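Local atomic coordinates of octopine dehydrogenase (Pecten maximus, PDB entry 3C7A), a protein that catalyses the NADH-dependent reductive condensation of L-arginine with pyruvate to D-octopine, and the reverse oxidation of D-octopine with NAD+. Residues V90-F93 / A94-G97. Residues are numbered along the deposited sequence; the frame is centred on the assembly and turned at random.
Sequences VPAF and AHEG. With NAD (nicotinamide-adenine-dinucleotide), chain B.
The imidazole of His-95 folds back over the turn that precedes it. Val-90 meets it at the ring edge, CG2 lying 3.7 Å from His-95 CD2, while one face is covered by Pro-91 O and by Ala-92 CA, which makes a CH-pi contact 4.1 Å from the ring centroid. The first torsion of His-95 (chi1 -72°) sets CG anti to its own carbonyl carbon, and the ring is thereby carried back toward Val-90. In the ring plane a water sits at NE2, weakly bonded, and accepts from Val-90 N; on the other nitrogen, ND1 has a weak hydrogen bond with Arg-381.

Backbone bonds set up this turn. Ala-94 N donates to Pro-91 O at 3.3 Å, and His-95 N reaches Ala-92 O more weakly. Two further waters bridge the opening helical turn, one from Ala-92 O to Glu-96 N, the other from Phe-93 O to Gly-97 N.

On the cofactor side, Pro-91 CD packs 3.6 Å from O4B of the adenosine ribose. With CG between backbone N and carbonyl carbon (chi1 68°), the Phe-93 ring swings to the cofactor and stands edge-on over the adenine face, roughly perpendicular to it, CE2 3.7 Å from NAD C6A. The loop from strand 85-88 into helix 95-102 thus forms one wall of the adenosine pocket in a Rossmann-type dinucleotide-binding domain.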
# COMPACT_ATOMS: atom_id res chain seq x y z
N VAL A 90 3.89 -2.51 -7.54
CA VAL A 90 3.50 -3.93 -7.61
C VAL A 90 2.80 -4.38 -6.32
O VAL A 90 2.83 -3.65 -5.32
CB VAL A 90 4.74 -4.86 -7.83
CG1 VAL A 90 5.13 -4.94 -9.30
CG2 VAL A 90 5.93 -4.43 -6.96
N PRO A 91 2.15 -5.57 -6.33
CA PRO A 91 1.70 -6.18 -5.07
C PRO A 91 2.84 -6.41 -4.07
O PRO A 91 3.98 -6.67 -4.48
CB PRO A 91 1.11 -7.53 -5.52
CG PRO A 91 0.73 -7.31 -6.94
CD PRO A 91 1.78 -6.39 -7.49
N ALA A 92 2.52 -6.32 -2.78
CA ALA A 92 3.53 -6.26 -1.70
C ALA A 92 4.44 -7.48 -1.55
O ALA A 92 5.58 -7.33 -1.09
CB ALA A 92 2.85 -5.92 -0.37
N PHE A 93 3.95 -8.66 -1.92
CA PHE A 93 4.74 -9.89 -1.76
C PHE A 93 5.96 -9.97 -2.70
O PHE A 93 6.83 -10.83 -2.52
CB PHE A 93 3.86 -11.15 -1.88
CG PHE A 93 3.31 -11.40 -3.26
CD1 PHE A 93 2.03 -10.96 -3.60
CD2 PHE A 93 4.06 -12.08 -4.22
CE1 PHE A 93 1.51 -11.19 -4.87
CE2 PHE A 93 3.55 -12.31 -5.50
CZ PHE A 93 2.27 -11.87 -5.82
N ALA A 94 6.01 -9.08 -3.68
CA ALA A 94 7.09 -9.06 -4.67
C ALA A 94 8.21 -8.06 -4.36
O ALA A 94 9.20 -7.99 -5.11
CB ALA A 94 6.51 -8.80 -6.07
N HIS A 95 8.08 -7.30 -3.27
CA HIS A 95 9.06 -6.28 -2.91
C HIS A 95 10.44 -6.84 -2.52
O HIS A 95 11.47 -6.24 -2.86
CB HIS A 95 8.53 -5.35 -1.80
CG HIS A 95 7.47 -4.40 -2.26
ND1 HIS A 95 6.61 -3.77 -1.39
CD2 HIS A 95 7.11 -3.98 -3.50
CE1 HIS A 95 5.78 -2.99 -2.06
NE2 HIS A 95 6.06 -3.11 -3.35
N GLU A 96 10.46 -7.98 -1.82
CA GLU A 96 11.70 -8.63 -1.38
C GLU A 96 12.68 -8.90 -2.53
O GLU A 96 13.89 -8.69 -2.38
CB GLU A 96 11.40 -9.93 -0.61
CG GLU A 96 12.63 -10.56 0.06
CD GLU A 96 12.34 -11.93 0.69
OE1 GLU A 96 11.74 -12.79 0.01
OE2 GLU A 96 12.73 -12.14 1.85
N GLY A 97 12.15 -9.36 -3.66
CA GLY A 97 12.95 -9.68 -4.84
C GLY A 97 13.67 -8.49 -5.47
O GLY A 97 14.81 -8.63 -5.93
PA NAD B . -1.34 -6.00 -10.85
O1A NAD B . -2.16 -7.12 -10.35
O2A NAD B . -1.83 -5.54 -12.17
O5B NAD B . 0.21 -6.45 -10.94
C5B NAD B . 0.61 -7.62 -11.63
C4B NAD B . 2.13 -7.64 -11.79
O4B NAD B . 2.75 -8.07 -10.58
C3B NAD B . 2.61 -8.60 -12.87
O3B NAD B . 2.76 -7.97 -14.12
C2B NAD B . 3.94 -9.11 -12.34
O2B NAD B . 5.02 -8.33 -12.79
C1B NAD B . 3.81 -8.98 -10.83
N9A NAD B . 3.49 -10.32 -10.28
C8A NAD B . 2.24 -10.86 -10.12
N7A NAD B . 2.36 -12.10 -9.60
C5A NAD B . 3.67 -12.37 -9.42
C6A NAD B . 4.33 -13.48 -8.92
N6A NAD B . 3.66 -14.62 -8.77
N1A NAD B . 5.72 -13.48 -8.86
C2A NAD B . 6.43 -12.37 -9.28
N3A NAD B . 5.76 -11.27 -9.77
C4A NAD B . 4.40 -11.26 -9.84
O3 NAD B . -1.35 -4.81 -9.75
PN NAD B . -1.81 -3.30 -10.09
O1N NAD B . -3.20 -3.34 -10.60
O2N NAD B . -0.76 -2.65 -10.90
O5D NAD B . -1.87 -2.58 -8.65
C5D NAD B . -0.76 -2.48 -7.78
C4D NAD B . -1.23 -2.18 -6.36
O4D NAD B . -2.05 -1.02 -6.33
C3D NAD B . -2.05 -3.32 -5.78
O3D NAD B . -1.61 -3.60 -4.47
C2D NAD B . -3.48 -2.80 -5.77
O2D NAD B . -4.21 -3.30 -4.67
C1D NAD B . -3.31 -1.29 -5.71
N1N NAD B . -4.41 -0.54 -6.35
C2N NAD B . -4.81 -0.79 -7.64
C3N NAD B . -5.85 -0.06 -8.23
C7N NAD B . -6.11 -0.17 -9.71
O7N NAD B . -7.16 0.46 -10.23
N7N NAD B . -5.24 -0.92 -10.52
C4N NAD B . -6.49 0.93 -7.48
C5N NAD B . -6.09 1.18 -6.17
C6N NAD B . -5.04 0.44 -5.62
O HOH W 1 4.13 -0.95 -4.97
O HOH W 2 8.05 -8.76 0.15
O HOH W 3 9.62 -11.37 -3.41